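Local coordinates for protein tryptophan--tRNA ligase (Aeropyrum pernix, PDB 3A04) that catalyses the ATP-dependent attachment of L-tryptophan to its cognate tRNA, releasing AMP and diphosphate, at residues I108-A113 with I119-A124; E131-M136 with T146-Q151. One frame throughout, in Å; residues are numbered along the deposited sequence.

Contact 1 (I108-A113 with I119-A124)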
ATOM      1  N   ILE A 108      14.940   5.835   0.965  1.00 25.47           N
ATOM      2  CA  ILE A 108      15.421   4.641   0.310  1.00 24.77           C
ATOM      3  C   ILE A 108      14.281   3.837  -0.235  1.00 25.38           C
ATOM      4  O   ILE A 108      13.431   3.307   0.521  1.00 24.35           O
ATOM      5  CB  ILE A 108      16.272   3.800   1.303  1.00 24.47           C
ATOM      6  CG1 ILE A 108      17.367   4.663   1.960  1.00 29.94           C
ATOM      7  CG2 ILE A 108      16.722   2.471   0.641  1.00 24.07           C
ATOM      8  CD1 ILE A 108      18.583   5.155   0.975  1.00 31.97           C
ATOM      9  N   ALA A 109      14.259   3.695  -1.568  1.00 24.92           N
ATOM     10  CA  ALA A 109      13.196   2.948  -2.264  1.00 25.14           C
ATOM     11  C   ALA A 109      13.277   1.469  -2.221  1.00 26.02           C
ATOM     12  O   ALA A 109      13.233   0.844  -3.267  1.00 26.26           O
ATOM     13  CB  ALA A 109      13.077   3.496  -3.775  1.00 27.83           C
ATOM     14  N   ASP A 110      13.402   0.865  -1.002  1.00 25.08           N
ATOM     15  CA  ASP A 110      13.562  -0.573  -0.899  1.00 27.02           C
ATOM     16  C   ASP A 110      12.298  -1.376  -1.187  1.00 26.21           C
ATOM     17  O   ASP A 110      12.391  -2.539  -1.579  1.00 27.90           O
ATOM     18  CB  ASP A 110      14.112  -0.979   0.530  1.00 24.61           C
ATOM     19  CG  ASP A 110      13.059  -0.803   1.652  1.00 29.54           C
ATOM     20  OD1 ASP A 110      12.383   0.271   1.736  1.00 24.92           O
ATOM     21  OD2 ASP A 110      12.940  -1.716   2.552  1.00 29.45           O
ATOM     22  N   ALA A 111      11.089  -0.774  -1.031  1.00 26.86           N
ATOM     23  CA  ALA A 111       9.876  -1.452  -1.410  1.00 27.29           C
ATOM     24  C   ALA A 111       9.829  -1.612  -2.977  1.00 27.43           C
ATOM     25  O   ALA A 111       9.587  -2.712  -3.538  1.00 29.53           O
ATOM     26  CB  ALA A 111       8.623  -0.603  -0.896  1.00 25.20           C
ATOM     27  N   GLU A 112      10.123  -0.531  -3.666  1.00 26.69           N
ATOM     28  CA  GLU A 112      10.184  -0.595  -5.131  1.00 27.54           C
ATOM     29  C   GLU A 112      11.285  -1.555  -5.595  1.00 27.51           C
ATOM     30  O   GLU A 112      11.081  -2.344  -6.566  1.00 29.02           O
ATOM     31  CB  GLU A 112      10.392   0.797  -5.708  1.00 27.36           C
ATOM     32  CG  GLU A 112      10.290   0.797  -7.233  1.00 33.15           C
ATOM     33  CD  GLU A 112      10.445   2.209  -7.840  1.00 40.57           C
ATOM     34  OE1 GLU A 112      10.335   3.233  -7.104  1.00 38.14           O
ATOM     35  OE2 GLU A 112      10.589   2.261  -9.081  1.00 40.49           O
ATOM     36  N   ALA A 113      12.435  -1.497  -4.924  1.00 28.71           N
ATOM     37  CA  ALA A 113      13.576  -2.395  -5.248  1.00 28.98           C
ATOM     38  C   ALA A 113      13.118  -3.855  -5.192  1.00 29.36           C
ATOM     39  O   ALA A 113      13.407  -4.669  -6.098  1.00 30.18           O
ATOM     40  CB  ALA A 113      14.754  -2.190  -4.226  1.00 27.09           C
ATOM     41  N   ILE A 119      14.866  -7.069  -6.285  1.00 37.04           N
ATOM     42  CA  ILE A 119      16.068  -7.074  -5.461  1.00 35.87           C
ATOM     43  C   ILE A 119      15.757  -7.589  -4.053  1.00 37.33           C
ATOM     44  O   ILE A 119      14.854  -7.050  -3.371  1.00 36.73           O
ATOM     45  CB  ILE A 119      16.639  -5.666  -5.385  1.00 35.07           C
ATOM     46  CG1 ILE A 119      17.127  -5.259  -6.790  1.00 33.67           C
ATOM     47  CG2 ILE A 119      17.799  -5.552  -4.410  1.00 36.65           C
ATOM     48  CD1 ILE A 119      17.462  -3.788  -6.789  1.00 36.74           C
ATOM     49  N   GLY A 120      16.517  -8.593  -3.610  1.00 35.81           N
ATOM     50  CA  GLY A 120      16.349  -9.158  -2.249  1.00 34.59           C
ATOM     51  C   GLY A 120      16.379  -8.186  -1.089  1.00 34.93           C
ATOM     52  O   GLY A 120      17.036  -7.120  -1.141  1.00 34.51           O
ATOM     53  N   ARG A 121      15.711  -8.561   0.015  1.00 34.20           N
ATOM     54  CA  ARG A 121      15.602  -7.685   1.184  1.00 32.46           C
ATOM     55  C   ARG A 121      16.961  -7.428   1.768  1.00 33.82           C
ATOM     56  O   ARG A 121      17.333  -6.285   2.047  1.00 31.99           O
ATOM     57  CB  ARG A 121      14.628  -8.254   2.259  1.00 30.99           C
ATOM     58  CG  ARG A 121      13.270  -8.573   1.653  1.00 30.59           C
ATOM     59  CD  ARG A 121      12.441  -7.242   1.332  1.00 28.09           C
ATOM     60  NE  ARG A 121      12.183  -6.515   2.585  1.00 29.65           N
ATOM     61  CZ  ARG A 121      12.151  -5.199   2.703  1.00 30.04           C
ATOM     62  NH1 ARG A 121      12.511  -4.390   1.664  1.00 28.78           N
ATOM     63  NH2 ARG A 121      11.866  -4.678   3.871  1.00 30.27           N
ATOM     64  N   GLU A 122      17.722  -8.488   2.003  1.00 34.94           N
ATOM     65  CA  GLU A 122      18.992  -8.299   2.726  1.00 34.42           C
ATOM     66  C   GLU A 122      19.951  -7.399   1.880  1.00 32.62           C
ATOM     67  O   GLU A 122      20.586  -6.471   2.439  1.00 30.59           O
ATOM     68  CB  GLU A 122      19.705  -9.634   2.984  1.00 36.61           C
ATOM     69  CG  GLU A 122      20.969  -9.440   3.792  1.00 43.76           C
ATOM     70  CD  GLU A 122      21.655 -10.758   4.186  1.00 54.99           C
ATOM     71  OE1 GLU A 122      21.068 -11.858   3.944  1.00 58.41           O
ATOM     72  OE2 GLU A 122      22.777 -10.677   4.763  1.00 55.81           O
ATOM     73  N   GLU A 123      19.978  -7.665   0.580  1.00 32.49           N
ATOM     74  CA  GLU A 123      20.869  -6.951  -0.335  1.00 35.04           C
ATOM     75  C   GLU A 123      20.442  -5.454  -0.507  1.00 33.53           C
ATOM     76  O   GLU A 123      21.285  -4.545  -0.374  1.00 33.90           O
ATOM     77  CB  GLU A 123      20.948  -7.664  -1.699  1.00 36.48           C
ATOM     78  CG  GLU A 123      21.663  -6.847  -2.825  1.00 42.15           C
ATOM     79  CD  GLU A 123      21.351  -7.326  -4.239  1.00 55.36           C
ATOM     80  OE1 GLU A 123      20.869  -8.490  -4.386  1.00 61.08           O
ATOM     81  OE2 GLU A 123      21.576  -6.551  -5.217  1.00 56.79           O
ATOM     82  N   ALA A 124      19.144  -5.195  -0.715  1.00 30.45           N
ATOM     83  CA  ALA A 124      18.656  -3.796  -0.780  1.00 30.55           C
ATOM     84  C   ALA A 124      19.074  -3.010   0.400  1.00 31.13           C
ATOM     85  O   ALA A 124      19.486  -1.864   0.227  1.00 31.08           O
ATOM     86  CB  ALA A 124      17.093  -3.699  -0.950  1.00 30.78           C
TER
HETATM   87  O   HOH W   1      14.048  -4.841  -0.979  1.00 33.86           O
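D110 and R121 form a salt bridge between the starts of two consecutive helices. The R121 chain starts with CG beside the backbone N (chi1 -53°), then bends at chi2 and chi3, which turns the guanidinium back to D110. CB, CG and CD carry the chain across, and CZ comes to 3.6 Å from D110 OD2. NH1 donates to D110 OD2 at 2.9 Å; the bond runs near the guanidinium plane but meets the carboxylate from above its plane. NH2 adds a weak bond to the same oxygen. NH2 also reaches T152 OG1 and the carbonyl of F372, and T152 OG1 bonds D110 OD2 too. NH1 binds a water at 3.1 Å, and this water donates to D110 O. A leucine in place of R121 would probably leave the D110 carboxylate without its charged mate and the water without a donor.

Next to this polar group, A113 CB lies 4.3 Å from A124 CB of helix 121-139 and 4.1 Å from I119 CD1, just before that helix. I119 N donates to A113 O at 2.8 Å, bridging the bend that joins the two helices. F150 of strand 147-150 touches D110, and R160 of the second subunit packs on R121. The contact joins the two helices of the crossover from strand 103-108 to strand 147-150, the first starting after its N-cap residue A109.

Contact 2 (E131-M136 with T146-Q151)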
ATOM      1  N   GLU A 131      26.423   1.520   0.360  1.00 32.01           N
ATOM      2  CA  GLU A 131      26.652   2.162  -0.907  1.00 31.43           C
ATOM      3  C   GLU A 131      25.960   3.549  -0.997  1.00 32.61           C
ATOM      4  O   GLU A 131      26.548   4.485  -1.513  1.00 32.78           O
ATOM      5  CB  GLU A 131      26.162   1.268  -1.995  1.00 32.79           C
ATOM      6  CG  GLU A 131      26.642   1.505  -3.405  1.00 34.26           C
ATOM      7  CD  GLU A 131      28.208   1.618  -3.557  1.00 37.24           C
ATOM      8  OE1 GLU A 131      29.041   0.938  -2.845  1.00 35.75           O
ATOM      9  OE2 GLU A 131      28.555   2.420  -4.450  1.00 33.64           O
ATOM     10  N   TYR A 132      24.744   3.711  -0.511  1.00 29.38           N
ATOM     11  CA  TYR A 132      24.096   4.971  -0.702  1.00 28.04           C
ATOM     12  C   TYR A 132      24.306   5.853   0.521  1.00 28.40           C
ATOM     13  O   TYR A 132      24.901   6.932   0.395  1.00 28.37           O
ATOM     14  CB  TYR A 132      22.598   4.777  -1.081  1.00 27.95           C
ATOM     15  CG  TYR A 132      22.539   4.329  -2.539  1.00 25.42           C
ATOM     16  CD1 TYR A 132      22.845   3.010  -2.917  1.00 27.06           C
ATOM     17  CD2 TYR A 132      22.368   5.243  -3.517  1.00 25.42           C
ATOM     18  CE1 TYR A 132      22.852   2.624  -4.264  1.00 29.50           C
ATOM     19  CE2 TYR A 132      22.359   4.858  -4.851  1.00 27.66           C
ATOM     20  CZ  TYR A 132      22.633   3.584  -5.204  1.00 29.96           C
ATOM     21  OH  TYR A 132      22.576   3.281  -6.520  1.00 31.22           O
ATOM     22  N   ILE A 133      23.767   5.449   1.695  1.00 27.47           N
ATOM     23  CA  ILE A 133      23.861   6.372   2.827  1.00 28.73           C
ATOM     24  C   ILE A 133      25.350   6.712   3.141  1.00 28.49           C
ATOM     25  O   ILE A 133      25.680   7.873   3.417  1.00 28.67           O
ATOM     26  CB  ILE A 133      23.111   5.851   4.072  1.00 27.86           C
ATOM     27  CG1 ILE A 133      21.586   5.801   3.736  1.00 31.11           C
ATOM     28  CG2 ILE A 133      23.363   6.756   5.299  1.00 25.55           C
ATOM     29  CD1 ILE A 133      20.736   4.922   4.715  1.00 31.22           C
ATOM     30  N   ALA A 134      26.201   5.688   3.151  1.00 29.28           N
ATOM     31  CA  ALA A 134      27.593   5.942   3.530  1.00 29.95           C
ATOM     32  C   ALA A 134      28.250   6.888   2.529  1.00 27.58           C
ATOM     33  O   ALA A 134      28.926   7.788   2.947  1.00 29.21           O
ATOM     34  CB  ALA A 134      28.380   4.641   3.694  1.00 29.82           C
ATOM     35  N   ASN A 135      27.998   6.737   1.225  1.00 27.77           N
ATOM     36  CA  ASN A 135      28.569   7.726   0.266  1.00 27.26           C
ATOM     37  C   ASN A 135      28.001   9.122   0.430  1.00 28.26           C
ATOM     38  O   ASN A 135      28.684  10.120   0.291  1.00 27.66           O
ATOM     39  CB  ASN A 135      28.394   7.248  -1.161  1.00 27.89           C
ATOM     40  CG  ASN A 135      29.526   6.324  -1.575  1.00 31.28           C
ATOM     41  OD1 ASN A 135      30.666   6.734  -1.564  1.00 34.12           O
ATOM     42  ND2 ASN A 135      29.219   5.098  -1.904  1.00 27.37           N
ATOM     43  N   MET A 136      26.720   9.220   0.760  1.00 26.66           N
ATOM     44  CA  MET A 136      26.145  10.536   1.012  1.00 26.99           C
ATOM     45  C   MET A 136      26.779  11.254   2.220  1.00 26.59           C
ATOM     46  O   MET A 136      27.069  12.436   2.192  1.00 26.98           O
ATOM     47  CB  MET A 136      24.654  10.357   1.283  1.00 25.94           C
ATOM     48  CG  MET A 136      23.948  10.114  -0.054  1.00 29.60           C
ATOM     49  SD  MET A 136      22.136  10.057   0.343  1.00 33.41           S
ATOM     50  CE  MET A 136      21.783   8.462  -0.290  1.00 34.02           C
ATOM     51  N   THR A 146      20.143  14.826   8.919  1.00 30.84           N
ATOM     52  CA  THR A 146      19.541  14.313   7.705  1.00 29.47           C
ATOM     53  C   THR A 146      18.580  13.222   8.167  1.00 30.18           C
ATOM     54  O   THR A 146      18.928  12.393   9.004  1.00 30.40           O
ATOM     55  CB  THR A 146      20.572  13.696   6.721  1.00 28.85           C
ATOM     56  OG1 THR A 146      21.518  14.729   6.318  1.00 29.00           O
ATOM     57  CG2 THR A 146      19.823  13.112   5.375  1.00 28.64           C
ATOM     58  N   GLU A 147      17.374  13.174   7.601  1.00 29.86           N
ATOM     59  CA  GLU A 147      16.454  12.070   8.010  1.00 27.25           C
ATOM     60  C   GLU A 147      16.410  11.023   6.924  1.00 27.15           C
ATOM     61  O   GLU A 147      15.763  11.229   5.874  1.00 27.67           O
ATOM     62  CB  GLU A 147      15.092  12.678   8.322  1.00 28.64           C
ATOM     63  CG  GLU A 147      14.033  11.622   8.887  1.00 29.84           C
ATOM     64  CD  GLU A 147      12.945  12.281   9.748  1.00 38.85           C
ATOM     65  OE1 GLU A 147      13.229  13.302  10.483  1.00 42.11           O
ATOM     66  OE2 GLU A 147      11.788  11.782   9.679  1.00 36.65           O
ATOM     67  N   PHE A 148      17.115   9.911   7.102  1.00 26.49           N
ATOM     68  CA  PHE A 148      17.090   8.820   6.112  1.00 27.64           C
ATOM     69  C   PHE A 148      15.993   7.847   6.559  1.00 27.42           C
ATOM     70  O   PHE A 148      15.878   7.607   7.766  1.00 27.35           O
ATOM     71  CB  PHE A 148      18.389   8.015   6.156  1.00 26.88           C
ATOM     72  CG  PHE A 148      19.655   8.848   5.782  1.00 30.23           C
ATOM     73  CD1 PHE A 148      20.028   8.984   4.450  1.00 29.50           C
ATOM     74  CD2 PHE A 148      20.420   9.467   6.767  1.00 31.18           C
ATOM     75  CE1 PHE A 148      21.191   9.732   4.071  1.00 27.59           C
ATOM     76  CE2 PHE A 148      21.626  10.213   6.401  1.00 32.23           C
ATOM     77  CZ  PHE A 148      21.974  10.325   5.060  1.00 31.39           C
ATOM     78  N   TYR A 149      15.315   7.177   5.589  1.00 25.48           N
ATOM     79  CA  TYR A 149      14.351   6.169   5.954  1.00 25.09           C
ATOM     80  C   TYR A 149      14.137   5.214   4.857  1.00 24.82           C
ATOM     81  O   TYR A 149      14.423   5.551   3.655  1.00 24.53           O
ATOM     82  CB  TYR A 149      13.018   6.827   6.402  1.00 25.28           C
ATOM     83  CG  TYR A 149      12.220   7.405   5.256  1.00 26.99           C
ATOM     84  CD1 TYR A 149      11.316   6.597   4.520  1.00 20.64           C
ATOM     85  CD2 TYR A 149      12.416   8.741   4.899  1.00 24.61           C
ATOM     86  CE1 TYR A 149      10.536   7.176   3.423  1.00 26.48           C
ATOM     87  CE2 TYR A 149      11.687   9.359   3.808  1.00 24.26           C
ATOM     88  CZ  TYR A 149      10.747   8.526   3.105  1.00 23.10           C
ATOM     89  OH  TYR A 149      10.061   9.022   2.023  1.00 25.66           O
ATOM     90  N   PHE A 150      13.552   4.059   5.215  1.00 24.92           N
ATOM     91  CA  PHE A 150      13.195   3.016   4.249  1.00 25.90           C
ATOM     92  C   PHE A 150      11.676   3.086   4.032  1.00 25.97           C
ATOM     93  O   PHE A 150      10.945   3.255   5.022  1.00 25.81           O
ATOM     94  CB  PHE A 150      13.480   1.609   4.782  1.00 24.73           C
ATOM     95  CG  PHE A 150      14.936   1.313   4.946  1.00 29.17           C
ATOM     96  CD1 PHE A 150      15.683   0.816   3.882  1.00 29.19           C
ATOM     97  CD2 PHE A 150      15.579   1.545   6.164  1.00 32.30           C
ATOM     98  CE1 PHE A 150      17.107   0.509   4.063  1.00 28.32           C
ATOM     99  CE2 PHE A 150      17.016   1.254   6.318  1.00 29.90           C
ATOM    100  CZ  PHE A 150      17.716   0.757   5.297  1.00 28.85           C
ATOM    101  N   GLN A 151      11.268   3.006   2.771  1.00 24.49           N
ATOM    102  CA  GLN A 151       9.848   2.941   2.388  1.00 25.06           C
ATOM    103  C   GLN A 151       9.140   1.818   3.178  1.00 26.25           C
ATOM    104  O   GLN A 151       7.974   1.983   3.494  1.00 26.21           O
ATOM    105  CB  GLN A 151       9.627   2.599   0.909  1.00 24.75           C
ATOM    106  CG  GLN A 151      10.083   3.733  -0.050  1.00 24.10           C
ATOM    107  CD  GLN A 151       9.953   3.319  -1.512  1.00 24.69           C
ATOM    108  OE1 GLN A 151      10.073   2.160  -1.875  1.00 27.19           O
ATOM    109  NE2 GLN A 151       9.766   4.317  -2.359  1.00 25.27           N
TER
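The F148 ring is the common partner in this contact, met by I133 and M136 of helix 121-139. T146 comes first along 146-151. Its CG2 covers the face of the F148 ring opposite I133, offset toward the rim.

F148 follows two residues on, with CG beside the backbone N (chi1 -63°), a torsion that turns the ring to lie between I133 CG2 and T146 CG2. I133 CG2 sits over the ring centre, 3.8 Å from the centroid and 10° off the normal, a CH-pi contact. I133 CG1 touches F148 CD1 at 3.6 Å. M136 SD comes in at the edge, 3.9 Å from F148 CE1, a Met-aromatic contact in the ring plane. The ring is thus held on both faces and at one edge.

Y149 turns away from the helix. F150 turns its ring nearer the helix and packs on V125 and A128.

Strand 147-150 is an edge strand of the sheet within this chain and runs parallel to strand 103-108. Helix 121-139 lies in the connection between these two strands. This is the beta-alpha-beta crossover of the class I synthetase Rossmann-like fold.

Contact 1 and contact 2 share helix 121-139, contact 1 at its start and contact 2 farther along. Their centres are 13 Å apart. They join directly through the sheet. I108 N lies 2.8 Å from Y149 O, and I108 O lies 3.1 Å from Q151 N, both probable hydrogen bonds of parallel strands. Q151 OE1 also bonds E112 N at the start of helix 110-115. The 'HIGH' region, a class I signature of the ATP-binding active site, touches segments of both contacts: I119 touches S80, Y132 OH bonds S80 O, and E131 OE2 bonds F83 N. The second subunit reaches this region as well, where Q163 of that subunit bonds Q151 O and packs on A111.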